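Local structure of dihydropteroate synthase (Anaplasma phagocytophilum, 6UCZ) at residues 84-89 with 117-122; 145-150 with 195-200; 153-158 with 203-208; 237-242 with 256-261. The protein catalyses the condensation of 6-hydroxymethyl-7,8-dihydropterin diphosphate with p-aminobenzoate to give 7,8-dihydropteroate, a step of folate biosynthesis. All blocks are in the same frame, centred on the assembly; numbering follows the deposited sequence.

Overall arrangement
From the N terminus, contact 1 comes first: it closes a loop that runs through helices 86-93 and 97-106 and strand 110-115, and joins the first turns of helices 86-93 and 118-127. Contacts 2 and 3 follow and cross, since their segments alternate along the chain; contact 2 sets the end of helix 143-148 against the loop after helix 174-194, and contact 3 pairs strand 153-157 with strand 202-205. Ile146 of contact 2 packs on Ala118, Ala121 and Glu122 of contact 1, and Ala147 meets Ile154 of contact 3. Contact 4 closes last, fastening the loop after strand 235-236 to helix 255-267. Contacts 3 and 4 share the pterin ligand, their centres about 17 Å apart.

Contact 1 of 4, residues 84-89 with 117-122; sequences ITQEEE and NAKTAE
Glu89 reaches across to Asn117 and Thr120 with a single carboxylate oxygen, OE1, that takes two bonds. The hydroxyl of Thr120 donates to it at 2.6 Å between OG1 and OE1, and the amide of Asn117 does so from the opposite face of the carboxylate, with ND2 2.9 Å from OE1 and an almost straight N-H...O angle of 170°. The acceptor lies in the plane of the Asn117 amide, which stands perpendicular to the carboxylate. Glu89 gets there with an extended chain, its CG trans to the backbone N (chi1 178°), while its other oxygen, OE2, is bonded to Thr115 at the end of strand 110-115.

Both segments are the first turns of helices in the TIM-barrel fold of this family, Thr85 and Asn117 standing at the N-cap positions. Thr85 and Glu88 form a capping box, in which Thr85 OG1 accepts from Glu88 N at 3.0 Å; the side chain of Asn117 makes no capping bond and is turned to Glu89 instead.

Gln86 works beside this cluster. A bend at chi2 (-82°) carries its amide over CB and CG of Lys119, and NE2 donates to Thr120 OG1 at 3.0 Å, so the threonine hydroxyl accepts from one helix residue and donates to another. CG of Gln86 packs on CB of Asn117 at 3.6 Å.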
loop_
_atom_site.group_PDB
_atom_site.type_symbol
_atom_site.label_atom_id
_atom_site.label_comp_id
_atom_site.label_asym_id
_atom_site.label_seq_id
_atom_site.Cartn_x
_atom_site.Cartn_y
_atom_site.Cartn_z
ATOM N N ILE A 84 12.087 13.626 -2.209
ATOM C CA ILE A 84 12.779 13.831 -3.472
ATOM C C ILE A 84 11.798 14.422 -4.480
ATOM O O ILE A 84 10.584 14.380 -4.294
ATOM C CB ILE A 84 13.409 12.521 -4.000
ATOM C CG1 ILE A 84 12.334 11.459 -4.192
ATOM C CG2 ILE A 84 14.470 12.015 -3.043
ATOM C CD1 ILE A 84 12.832 10.203 -4.834
ATOM N N THR A 85 12.327 14.945 -5.588
ATOM C CA THR A 85 11.502 15.450 -6.677
ATOM C C THR A 85 10.906 14.304 -7.491
ATOM O O THR A 85 11.401 13.171 -7.486
ATOM C CB THR A 85 12.308 16.359 -7.609
ATOM O OG1 THR A 85 13.319 15.589 -8.269
ATOM C CG2 THR A 85 12.966 17.499 -6.832
ATOM N N GLN A 86 9.818 14.613 -8.200
ATOM C CA GLN A 86 9.237 13.619 -9.101
ATOM C C GLN A 86 10.246 13.164 -10.148
ATOM O O GLN A 86 10.240 11.994 -10.555
ATOM C CB GLN A 86 7.988 14.188 -9.783
ATOM C CG GLN A 86 7.232 13.213 -10.693
ATOM C CD GLN A 86 7.840 13.093 -12.095
ATOM O OE1 GLN A 86 8.422 14.051 -12.613
ATOM N NE2 GLN A 86 7.733 11.903 -12.697
ATOM N N GLU A 87 11.108 14.076 -10.611
ATOM C CA GLU A 87 12.083 13.724 -11.640
ATOM C C GLU A 87 13.137 12.764 -11.098
ATOM O O GLU A 87 13.512 11.794 -11.768
ATOM C CB GLU A 87 12.752 14.978 -12.205
ATOM C CG GLU A 87 11.853 15.875 -13.054
ATOM C CD GLU A 87 11.072 16.888 -12.234
ATOM O OE1 GLU A 87 11.155 16.851 -10.988
ATOM O OE2 GLU A 87 10.400 17.753 -12.837
ATOM N N GLU A 88 13.662 13.045 -9.905
ATOM C CA GLU A 88 14.583 12.107 -9.275
ATOM C C GLU A 88 13.897 10.774 -9.018
ATOM O O GLU A 88 14.490 9.709 -9.230
ATOM C CB GLU A 88 15.136 12.717 -7.993
ATOM C CG GLU A 88 16.038 13.892 -8.295
ATOM C CD GLU A 88 16.257 14.805 -7.109
ATOM O OE1 GLU A 88 15.621 14.576 -6.052
ATOM O OE2 GLU A 88 17.055 15.763 -7.248
ATOM N N GLU A 89 12.643 10.814 -8.566
ATOM C CA GLU A 89 11.894 9.583 -8.346
ATOM C C GLU A 89 11.842 8.745 -9.615
ATOM O O GLU A 89 12.115 7.538 -9.590
ATOM C CB GLU A 89 10.478 9.915 -7.882
ATOM C CG GLU A 89 9.597 8.694 -7.668
ATOM C CD GLU A 89 8.137 9.070 -7.490
ATOM O OE1 GLU A 89 7.695 10.025 -8.159
ATOM O OE2 GLU A 89 7.431 8.419 -6.685
ATOM N N ASN A 117 3.024 11.075 -6.946
ATOM C CA ASN A 117 3.139 12.006 -8.079
ATOM C C ASN A 117 2.405 11.468 -9.303
ATOM O O ASN A 117 2.716 10.372 -9.784
ATOM C CB ASN A 117 4.604 12.248 -8.438
ATOM C CG ASN A 117 5.381 12.912 -7.323
ATOM O OD1 ASN A 117 4.934 13.901 -6.761
ATOM N ND2 ASN A 117 6.550 12.374 -6.999
ATOM N N ALA A 118 1.476 12.266 -9.840
ATOM C CA ALA A 118 0.685 11.818 -10.985
ATOM C C ALA A 118 1.558 11.528 -12.205
ATOM O O ALA A 118 1.299 10.574 -12.945
ATOM C CB ALA A 118 -0.381 12.861 -11.331
ATOM N N LYS A 119 2.599 12.334 -12.432
ATOM C CA LYS A 119 3.468 12.110 -13.587
ATOM C C LYS A 119 4.172 10.766 -13.500
ATOM O O LYS A 119 4.298 10.056 -14.504
ATOM C CB LYS A 119 4.500 13.230 -13.700
ATOM C CG LYS A 119 5.397 13.141 -14.938
ATOM C CD LYS A 119 4.624 12.917 -16.232
ATOM C CE LYS A 119 4.106 14.217 -16.816
ATOM N NZ LYS A 119 3.919 14.105 -18.293
ATOM N N THR A 120 4.637 10.400 -12.307
ATOM C CA THR A 120 5.264 9.094 -12.149
ATOM C C THR A 120 4.261 7.978 -12.402
ATOM O O THR A 120 4.574 7.001 -13.091
ATOM C CB THR A 120 5.890 8.984 -10.761
ATOM O OG1 THR A 120 7.060 9.816 -10.715
ATOM C CG2 THR A 120 6.255 7.531 -10.434
ATOM N N ALA A 121 3.038 8.120 -11.881
ATOM C CA ALA A 121 2.012 7.122 -12.158
ATOM C C ALA A 121 1.745 7.023 -13.650
ATOM O O ALA A 121 1.623 5.920 -14.190
ATOM C CB ALA A 121 0.725 7.451 -11.404
ATOM N N GLU A 122 1.688 8.173 -14.340
ATOM C CA GLU A 122 1.440 8.176 -15.775
ATOM C C GLU A 122 2.559 7.476 -16.537
ATOM O O GLU A 122 2.300 6.704 -17.469
ATOM C CB GLU A 122 1.280 9.621 -16.265
ATOM C CG GLU A 122 1.135 9.770 -17.755
ATOM C CD GLU A 122 1.026 11.217 -18.166
ATOM O OE1 GLU A 122 1.726 12.057 -17.565
ATOM O OE2 GLU A 122 0.233 11.515 -19.077
HETATM O O HOH W 1 8.258 13.100 -5.363
#

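Contact 2 of 4, residues 145-150 with 195-200; sequences AIAAAS and QGVVRE
This is a small packing contact between the last turn of helix 143-148 and the loop that leads from helix 174-194 into strand 202-205, with Ala148 and Val197 at its centre. The alpha carbons of these two residues come within 4.5 Å of each other, close enough that the methyl of an alanine and one branch of a valine fill the interface.

The valine does its touching with CG2. That methyl is trans to the carbonyl carbon and beside the backbone N (chi1 174° for CG1), and it touches both Ala147 CB and Ala148 CB, each at 3.8 Å. It also rests against the helix backbone, 3.6 Å from Ala148 N. Val197 also packs on Leu192, in the helix that has just ended.

How that helix ends decides which loop atoms face Ala148. Helix 174-194 finishes in a Schellman motif with Gly196, at positive phi, as the C-prime residue: Val197 N bonds back to Leu192 O, and Gly196 N to Ile193 O. The turn presents backbone to the alanine, whose CB touches Gln195 O at 3.2 Å and Gly196 C at 3.6 Å. In the barrel, both segments lie at the end of the strands remote from the pterin, where helices return to the next strand.

Beside Ala145 a single water bridges the two segments. Gln195 holds its side chain out, extended beyond CG, and the water donates to OE1 of Gln195 at 2.9 Å and accepts from Ala145 N at 3.0 Å.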
loop_
_atom_site.group_PDB
_atom_site.type_symbol
_atom_site.label_atom_id
_atom_site.label_comp_id
_atom_site.label_asym_id
_atom_site.label_seq_id
_atom_site.Cartn_x
_atom_site.Cartn_y
_atom_site.Cartn_z
ATOM N N ALA A 145 -7.166 12.369 -12.986
ATOM C CA ALA A 145 -7.171 12.347 -14.444
ATOM C C ALA A 145 -6.299 11.214 -14.971
ATOM O O ALA A 145 -6.674 10.529 -15.929
ATOM C CB ALA A 145 -6.700 13.699 -14.991
ATOM N N ILE A 146 -5.148 10.980 -14.334
ATOM C CA ILE A 146 -4.260 9.894 -14.749
ATOM C C ILE A 146 -4.929 8.536 -14.553
ATOM O O ILE A 146 -4.888 7.674 -15.435
ATOM C CB ILE A 146 -2.926 9.966 -13.984
ATOM C CG1 ILE A 146 -2.111 11.170 -14.445
ATOM C CG2 ILE A 146 -2.124 8.691 -14.197
ATOM C CD1 ILE A 146 -2.105 11.332 -15.935
ATOM N N ALA A 147 -5.542 8.318 -13.385
ATOM C CA ALA A 147 -6.191 7.033 -13.140
ATOM C C ALA A 147 -7.348 6.807 -14.105
ATOM O O ALA A 147 -7.509 5.706 -14.648
ATOM C CB ALA A 147 -6.678 6.955 -11.692
ATOM N N ALA A 148 -8.151 7.848 -14.348
ATOM C CA ALA A 148 -9.312 7.686 -15.212
ATOM C C ALA A 148 -8.901 7.425 -16.652
ATOM O O ALA A 148 -9.462 6.538 -17.303
ATOM C CB ALA A 148 -10.202 8.929 -15.143
ATOM N N ALA A 149 -7.874 8.126 -17.139
ATOM C CA ALA A 149 -7.458 7.975 -18.526
ATOM C C ALA A 149 -6.628 6.724 -18.757
ATOM O O ALA A 149 -6.184 6.490 -19.885
ATOM C CB ALA A 149 -6.662 9.201 -18.980
ATOM N N SER A 150 -6.448 5.893 -17.739
ATOM C CA SER A 150 -5.634 4.702 -17.873
ATOM C C SER A 150 -6.360 3.435 -17.474
ATOM O O SER A 150 -5.798 2.350 -17.653
ATOM C CB SER A 150 -4.359 4.823 -17.021
ATOM O OG SER A 150 -4.666 4.718 -15.634
ATOM N N GLN A 195 -14.381 12.268 -11.808
ATOM C CA GLN A 195 -13.405 12.501 -12.860
ATOM C C GLN A 195 -13.251 11.306 -13.787
ATOM O O GLN A 195 -12.334 11.293 -14.615
ATOM C CB GLN A 195 -12.062 12.877 -12.238
ATOM C CG GLN A 195 -12.106 14.214 -11.512
ATOM C CD GLN A 195 -10.745 14.857 -11.363
ATOM O OE1 GLN A 195 -9.944 14.882 -12.297
ATOM N NE2 GLN A 195 -10.467 15.367 -10.166
ATOM N N GLY A 196 -14.113 10.303 -13.658
ATOM C CA GLY A 196 -14.178 9.215 -14.608
ATOM C C GLY A 196 -13.525 7.915 -14.197
ATOM O O GLY A 196 -13.319 7.055 -15.060
ATOM N N VAL A 197 -13.188 7.739 -12.924
ATOM C CA VAL A 197 -12.645 6.472 -12.437
ATOM C C VAL A 197 -13.795 5.550 -12.065
ATOM O O VAL A 197 -14.675 5.918 -11.276
ATOM C CB VAL A 197 -11.700 6.676 -11.241
ATOM C CG1 VAL A 197 -11.272 5.311 -10.682
ATOM C CG2 VAL A 197 -10.479 7.476 -11.650
ATOM N N VAL A 198 -13.781 4.339 -12.620
ATOM C CA VAL A 198 -14.834 3.377 -12.339
ATOM C C VAL A 198 -14.769 2.954 -10.877
ATOM O O VAL A 198 -13.684 2.735 -10.320
ATOM C CB VAL A 198 -14.674 2.180 -13.288
ATOM C CG1 VAL A 198 -15.346 0.955 -12.730
ATOM C CG2 VAL A 198 -15.221 2.529 -14.663
ATOM N N ARG A 199 -15.946 2.774 -10.265
ATOM C CA ARG A 199 -16.031 2.564 -8.823
ATOM C C ARG A 199 -15.346 1.266 -8.405
ATOM O O ARG A 199 -14.716 1.203 -7.342
ATOM C CB ARG A 199 -17.503 2.551 -8.401
ATOM C CG ARG A 199 -17.757 2.522 -6.902
ATOM C CD ARG A 199 -19.218 2.181 -6.592
ATOM N NE ARG A 199 -19.557 2.335 -5.176
ATOM C CZ ARG A 199 -19.330 1.425 -4.229
ATOM N NH1 ARG A 199 -18.744 0.269 -4.528
ATOM N NH2 ARG A 199 -19.683 1.675 -2.974
ATOM N N GLU A 200 -15.447 0.224 -9.235
ATOM C CA GLU A 200 -14.836 -1.064 -8.921
ATOM C C GLU A 200 -13.313 -1.015 -8.873
ATOM O O GLU A 200 -12.701 -1.888 -8.253
ATOM C CB GLU A 200 -15.280 -2.125 -9.934
ATOM C CG GLU A 200 -16.774 -2.437 -9.898
ATOM C CD GLU A 200 -17.602 -1.435 -10.675
ATOM O OE1 GLU A 200 -17.268 -1.185 -11.847
ATOM O OE2 GLU A 200 -18.569 -0.882 -10.116
HETATM O O HOH W 2 -7.118 15.183 -12.062
#

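Contact 3 of 4, residues 153-158 with 203-208; sequences KIIIMH and ILDPGL. With PMM (pterin-6-yl-methyl-monophosphate), chain C.
Asp205 OD2 is gripped by two nitrogens of the bound pterin: PMM N3 donates to it at 2.7 Å and PMM N2 at 2.9 Å. The other oxygen of Asp205, OD1, accepts from Gly207 N at 2.8 Å and closes an Asx turn, with the N-H arriving on the anti side, tilted 27° out of the carboxylate plane; this bond helps to fix the rotation of the group that faces the ligand. Across the contact, Met157 lays CG against Asp205 OD1 and against Gly207 CA, the latter at 3.4 Å, and an extended chain (chi1 -169°, chi2 -160°) carries SD to the pterin, 3.5 Å from PMM N3. Ile155 shares this face of the sheet, its CG2 against Asp205 CB and its CG1 against Ile203.

Beneath the side chains run two parallel strands with a regular ladder: Ile203 N to Ile154 O, Ile156 N to Ile203 O, Asp205 N to Ile156 O and His158 N to Asp205 O. On the other face Ile156 and Leu204 lie side by side, CD1 of Ile156 3.7 Å from CD2 of Leu204, under helix 174-194. His158 sets CB against Pro206 O, while its ND1 is bonded to Lys212.

As in TIM barrels generally, the pocket residues here, Met157 and Asp205, sit toward the C-terminal ends of their strands, and with Ile155 they form part of the pterin pocket.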
loop_
_atom_site.group_PDB
_atom_site.type_symbol
_atom_site.label_atom_id
_atom_site.label_comp_id
_atom_site.label_asym_id
_atom_site.label_seq_id
_atom_site.Cartn_x
_atom_site.Cartn_y
_atom_site.Cartn_z
ATOM N N LYS A 153 -6.359 0.239 -11.732
ATOM C CA LYS A 153 -6.827 0.167 -10.358
ATOM C C LYS A 153 -5.990 1.129 -9.526
ATOM O O LYS A 153 -4.801 1.347 -9.803
ATOM C CB LYS A 153 -6.706 -1.258 -9.822
ATOM C CG LYS A 153 -7.440 -2.281 -10.671
ATOM C CD LYS A 153 -7.162 -3.712 -10.209
ATOM C CE LYS A 153 -6.241 -4.434 -11.189
ATOM N NZ LYS A 153 -6.342 -5.921 -11.081
ATOM N N ILE A 154 -6.599 1.706 -8.496
ATOM C CA ILE A 154 -5.895 2.698 -7.692
ATOM C C ILE A 154 -6.150 2.485 -6.208
ATOM O O ILE A 154 -7.299 2.347 -5.777
ATOM C CB ILE A 154 -6.264 4.134 -8.124
ATOM C CG1 ILE A 154 -5.632 5.153 -7.177
ATOM C CG2 ILE A 154 -7.777 4.316 -8.235
ATOM C CD1 ILE A 154 -5.459 6.523 -7.819
ATOM N N ILE A 155 -5.076 2.455 -5.427
ATOM C CA ILE A 155 -5.149 2.495 -3.971
ATOM C C ILE A 155 -4.963 3.939 -3.529
ATOM O O ILE A 155 -4.015 4.606 -3.964
ATOM C CB ILE A 155 -4.070 1.608 -3.330
ATOM C CG1 ILE A 155 -4.125 0.193 -3.907
ATOM C CG2 ILE A 155 -4.239 1.574 -1.789
ATOM C CD1 ILE A 155 -2.860 -0.600 -3.636
ATOM N N ILE A 156 -5.862 4.430 -2.677
ATOM C CA ILE A 156 -5.703 5.725 -2.017
ATOM C C ILE A 156 -5.509 5.468 -0.528
ATOM O O ILE A 156 -6.298 4.740 0.092
ATOM C CB ILE A 156 -6.889 6.667 -2.292
ATOM C CG1 ILE A 156 -8.228 5.966 -2.034
ATOM C CG2 ILE A 156 -6.822 7.204 -3.731
ATOM C CD1 ILE A 156 -9.441 6.910 -2.165
ATOM N N MET A 157 -4.453 6.050 0.042
ATOM C CA MET A 157 -4.037 5.789 1.420
ATOM C C MET A 157 -4.243 7.025 2.291
ATOM O O MET A 157 -3.855 8.131 1.898
ATOM C CB MET A 157 -2.560 5.399 1.465
ATOM C CG MET A 157 -2.131 4.862 2.830
ATOM S SD MET A 157 -0.354 4.953 3.040
ATOM C CE MET A 157 -0.141 6.730 3.307
ATOM N N HIS A 158 -4.819 6.838 3.484
ATOM C CA HIS A 158 -5.019 7.959 4.399
ATOM C C HIS A 158 -3.706 8.394 5.047
ATOM O O HIS A 158 -2.896 7.560 5.461
ATOM C CB HIS A 158 -6.015 7.594 5.502
ATOM C CG HIS A 158 -6.263 8.720 6.462
ATOM N ND1 HIS A 158 -5.424 8.998 7.519
ATOM C CD2 HIS A 158 -7.219 9.682 6.479
ATOM C CE1 HIS A 158 -5.866 10.065 8.164
ATOM N NE2 HIS A 158 -6.960 10.492 7.559
ATOM N N ILE A 203 -9.461 1.230 -4.433
ATOM C CA ILE A 203 -9.091 0.453 -3.254
ATOM C C ILE A 203 -8.726 1.412 -2.125
ATOM O O ILE A 203 -8.018 2.400 -2.350
ATOM C CB ILE A 203 -7.911 -0.491 -3.576
ATOM C CG1 ILE A 203 -8.261 -1.406 -4.759
ATOM C CG2 ILE A 203 -7.520 -1.305 -2.369
ATOM C CD1 ILE A 203 -7.034 -1.930 -5.516
ATOM N N LEU A 204 -9.188 1.116 -0.906
ATOM C CA LEU A 204 -9.021 2.016 0.237
ATOM C C LEU A 204 -8.008 1.464 1.232
ATOM O O LEU A 204 -8.045 0.281 1.573
ATOM C CB LEU A 204 -10.353 2.239 0.961
ATOM C CG LEU A 204 -11.515 2.742 0.100
ATOM C CD1 LEU A 204 -12.771 2.970 0.933
ATOM C CD2 LEU A 204 -11.116 4.011 -0.655
ATOM N N ASP A 205 -7.130 2.336 1.725
ATOM C CA ASP A 205 -6.071 1.952 2.665
ATOM C C ASP A 205 -6.043 2.972 3.797
ATOM O O ASP A 205 -5.920 4.188 3.528
ATOM C CB ASP A 205 -4.727 1.873 1.928
ATOM C CG ASP A 205 -3.575 1.399 2.802
ATOM O OD1 ASP A 205 -3.540 1.675 4.031
ATOM O OD2 ASP A 205 -2.660 0.761 2.232
ATOM N N PRO A 206 -6.159 2.548 5.066
ATOM C CA PRO A 206 -6.181 3.516 6.180
ATOM C C PRO A 206 -4.833 4.132 6.519
ATOM O O PRO A 206 -4.785 5.002 7.401
ATOM C CB PRO A 206 -6.694 2.676 7.355
ATOM C CG PRO A 206 -6.190 1.290 7.036
ATOM C CD PRO A 206 -6.338 1.161 5.544
ATOM N N GLY A 207 -3.740 3.687 5.904
ATOM C CA GLY A 207 -2.443 4.274 6.197
ATOM C C GLY A 207 -1.988 4.092 7.636
ATOM O O GLY A 207 -1.748 5.070 8.356
ATOM N N LEU A 208 -1.849 2.839 8.061
ATOM C CA LEU A 208 -1.359 2.554 9.404
ATOM C C LEU A 208 -0.013 3.222 9.626
ATOM O O LEU A 208 0.844 3.243 8.739
ATOM C CB LEU A 208 -1.238 1.030 9.628
ATOM C CG LEU A 208 -2.497 0.171 9.447
ATOM C CD1 LEU A 208 -2.293 -1.289 9.976
ATOM C CD2 LEU A 208 -3.647 0.827 10.193
HETATM N N5 PMM C . 3.237 2.304 3.737
HETATM C C6 PMM C . 4.380 2.765 3.217
HETATM C C7 PMM C . 4.482 3.062 1.871
HETATM N N8 PMM C . 3.479 2.936 0.995
HETATM N N1 PMM C . 1.315 2.325 0.614
HETATM C C2 PMM C . 0.148 1.882 1.069
HETATM N N2 PMM C . -0.886 1.753 0.231
HETATM N N3 PMM C . -0.068 1.558 2.381
HETATM C C4 PMM C . 0.868 1.657 3.384
HETATM O O4 PMM C . 0.590 1.371 4.548
HETATM C C4A PMM C . 2.184 2.148 2.921
HETATM C C8A PMM C . 2.341 2.473 1.524
HETATM C C9 PMM C . 5.506 2.989 4.196
HETATM O O10 PMM C . 6.011 1.712 4.638
HETATM P PA PMM C . 7.455 1.145 4.181
HETATM O O1P PMM C . 7.664 -0.104 5.054
HETATM O O2P PMM C . 8.504 2.164 4.604
HETATM O O3P PMM C . 7.458 0.861 2.715
#

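Contact 4 of 4, residues 237-242 with 256-261; sequences GHSRKS and VPTAML. With PMM (pterin-6-yl-methyl-monophosphate), chain C.
The loop that follows strand 235-236 forms one wall of the pterin pocket, and here its outer side is pinned to helix 255-267, chiefly by Thr258. Residues His238 to Lys241 make a type II beta turn. Arg240 N, within that turn, donates to Thr258 OG1 at 3.1 Å in a nearly straight bond of 169°; the same hydroxyl is bonded to Arg254 O. The methyl of Thr258, CG2, rests on Ser239 CA at 3.6 Å.

His238 enters edge first. Its CG sits between the backbone N and the carbonyl carbon (chi1 60°), which turns the ring to the helix, and Thr258 O lies in the ring plane at the NE2 edge. The bond from NE2 to that carbonyl, 3.3 Å, is weak, NE2 having a stronger partner in Ser262 OG. Leu261 slides past the ring, bringing CD2 to 3.6 Å from CD2 of the histidine. Ser239 OG is turned to His276, another pocket residue, and Arg240 pairs with Asp255.

On the inner side Lys241 bends at chi2 and chi4 so that NZ bonds to PMM N5 at 3.2 Å and probably to Leu208 O; the modelled 2.5 Å between Lys241 NZ and Gly237 O is doubtfully short. Held against the following helix, the loop sits at the C-terminal end of the barrel, where TIM-barrel enzymes carry their active sites, here the pterin pocket.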
loop_
_atom_site.group_PDB
_atom_site.type_symbol
_atom_site.label_atom_id
_atom_site.label_comp_id
_atom_site.label_asym_id
_atom_site.label_seq_id
_atom_site.Cartn_x
_atom_site.Cartn_y
_atom_site.Cartn_z
ATOM N N GLY A 237 -1.293 -1.882 5.014
ATOM C CA GLY A 237 0.158 -1.945 5.067
ATOM C C GLY A 237 0.687 -1.882 6.486
ATOM O O GLY A 237 1.062 -0.815 6.992
ATOM N N HIS A 238 0.694 -3.038 7.153
ATOM C CA HIS A 238 1.123 -3.150 8.541
ATOM C C HIS A 238 2.565 -3.616 8.681
ATOM O O HIS A 238 3.106 -3.572 9.788
ATOM C CB HIS A 238 0.208 -4.136 9.285
ATOM C CG HIS A 238 0.211 -5.518 8.693
ATOM N ND1 HIS A 238 -0.136 -5.767 7.380
ATOM C CD2 HIS A 238 0.518 -6.722 9.233
ATOM C CE1 HIS A 238 -0.035 -7.062 7.134
ATOM N NE2 HIS A 238 0.354 -7.666 8.246
ATOM N N SER A 239 3.187 -4.053 7.586
ATOM C CA SER A 239 4.413 -4.839 7.658
ATOM C C SER A 239 5.566 -4.056 8.271
ATOM O O SER A 239 5.961 -3.016 7.748
ATOM C CB SER A 239 4.777 -5.336 6.261
ATOM O OG SER A 239 5.909 -6.168 6.320
ATOM N N ARG A 240 6.116 -4.571 9.378
ATOM C CA ARG A 240 7.273 -4.012 10.070
ATOM C C ARG A 240 7.021 -2.605 10.618
ATOM O O ARG A 240 7.969 -1.941 11.042
ATOM C CB ARG A 240 8.520 -3.981 9.171
ATOM C CG ARG A 240 8.944 -5.337 8.583
ATOM C CD ARG A 240 10.191 -5.174 7.733
ATOM N NE ARG A 240 10.620 -6.448 7.171
ATOM C CZ ARG A 240 11.618 -6.587 6.311
ATOM N NH1 ARG A 240 12.296 -5.526 5.899
ATOM N NH2 ARG A 240 11.936 -7.790 5.858
ATOM N N LYS A 241 5.770 -2.159 10.680
ATOM C CA LYS A 241 5.474 -0.776 11.063
ATOM C C LYS A 241 5.721 -0.554 12.556
ATOM O O LYS A 241 5.727 -1.487 13.367
ATOM C CB LYS A 241 4.029 -0.435 10.701
ATOM C CG LYS A 241 3.770 -0.349 9.166
ATOM C CD LYS A 241 3.691 1.101 8.744
ATOM C CE LYS A 241 3.736 1.351 7.227
ATOM N NZ LYS A 241 2.400 1.301 6.644
ATOM N N SER A 242 5.938 0.713 12.916
ATOM C CA SER A 242 6.267 1.036 14.296
ATOM C C SER A 242 5.146 0.672 15.261
ATOM O O SER A 242 5.393 0.605 16.472
ATOM C CB SER A 242 6.609 2.526 14.416
ATOM O OG SER A 242 5.478 3.301 14.120
ATOM N N VAL A 256 7.820 -11.968 11.690
ATOM C CA VAL A 256 6.965 -12.998 12.289
ATOM C C VAL A 256 5.765 -12.339 12.977
ATOM O O VAL A 256 4.620 -12.752 12.724
ATOM C CB VAL A 256 7.759 -13.909 13.241
ATOM C CG1 VAL A 256 6.820 -14.813 13.990
ATOM C CG2 VAL A 256 8.762 -14.727 12.463
ATOM N N PRO A 257 5.945 -11.322 13.840
ATOM C CA PRO A 257 4.759 -10.608 14.352
ATOM C C PRO A 257 3.869 -10.044 13.259
ATOM O O PRO A 257 2.637 -10.042 13.404
ATOM C CB PRO A 257 5.371 -9.489 15.217
ATOM C CG PRO A 257 6.666 -10.057 15.673
ATOM C CD PRO A 257 7.180 -10.849 14.501
ATOM N N THR A 258 4.455 -9.546 12.167
ATOM C CA THR A 258 3.634 -9.072 11.053
ATOM C C THR A 258 2.736 -10.182 10.529
ATOM O O THR A 258 1.533 -9.972 10.305
ATOM C CB THR A 258 4.540 -8.516 9.948
ATOM O OG1 THR A 258 5.177 -7.330 10.437
ATOM C CG2 THR A 258 3.763 -8.195 8.645
ATOM N N ALA A 259 3.297 -11.382 10.368
ATOM C CA ALA A 259 2.535 -12.521 9.858
ATOM C C ALA A 259 1.408 -12.927 10.801
ATOM O O ALA A 259 0.362 -13.404 10.341
ATOM C CB ALA A 259 3.470 -13.711 9.618
ATOM N N MET A 260 1.604 -12.767 12.119
ATOM C CA MET A 260 0.517 -13.045 13.054
ATOM C C MET A 260 -0.670 -12.119 12.813
ATOM O O MET A 260 -1.829 -12.562 12.827
ATOM C CB MET A 260 1.016 -12.923 14.496
ATOM C CG MET A 260 2.149 -13.916 14.841
ATOM S SD MET A 260 2.622 -13.822 16.582
ATOM C CE MET A 260 4.332 -14.307 16.574
ATOM N N LEU A 261 -0.407 -10.825 12.592
ATOM C CA LEU A 261 -1.493 -9.912 12.254
ATOM C C LEU A 261 -2.023 -10.177 10.848
ATOM O O LEU A 261 -3.235 -10.086 10.610
ATOM C CB LEU A 261 -1.019 -8.461 12.410
ATOM C CG LEU A 261 -1.996 -7.367 11.988
ATOM C CD1 LEU A 261 -3.347 -7.492 12.717
ATOM C CD2 LEU A 261 -1.358 -6.021 12.237
HETATM N N5 PMM C . 3.237 2.304 3.737
HETATM C C6 PMM C . 4.380 2.765 3.217
HETATM C C7 PMM C . 4.482 3.062 1.871
HETATM N N8 PMM C . 3.479 2.936 0.995
HETATM N N1 PMM C . 1.315 2.325 0.614
HETATM C C2 PMM C . 0.148 1.882 1.069
HETATM N N2 PMM C . -0.886 1.753 0.231
HETATM N N3 PMM C . -0.068 1.558 2.381
HETATM C C4 PMM C . 0.868 1.657 3.384
HETATM O O4 PMM C . 0.590 1.371 4.548
HETATM C C4A PMM C . 2.184 2.148 2.921
HETATM C C8A PMM C . 2.341 2.473 1.524
HETATM C C9 PMM C . 5.506 2.989 4.196
HETATM O O10 PMM C . 6.011 1.712 4.638
HETATM P PA PMM C . 7.455 1.145 4.181
HETATM O O1P PMM C . 7.664 -0.104 5.054
HETATM O O2P PMM C . 8.504 2.164 4.604
HETATM O O3P PMM C . 7.458 0.861 2.715
#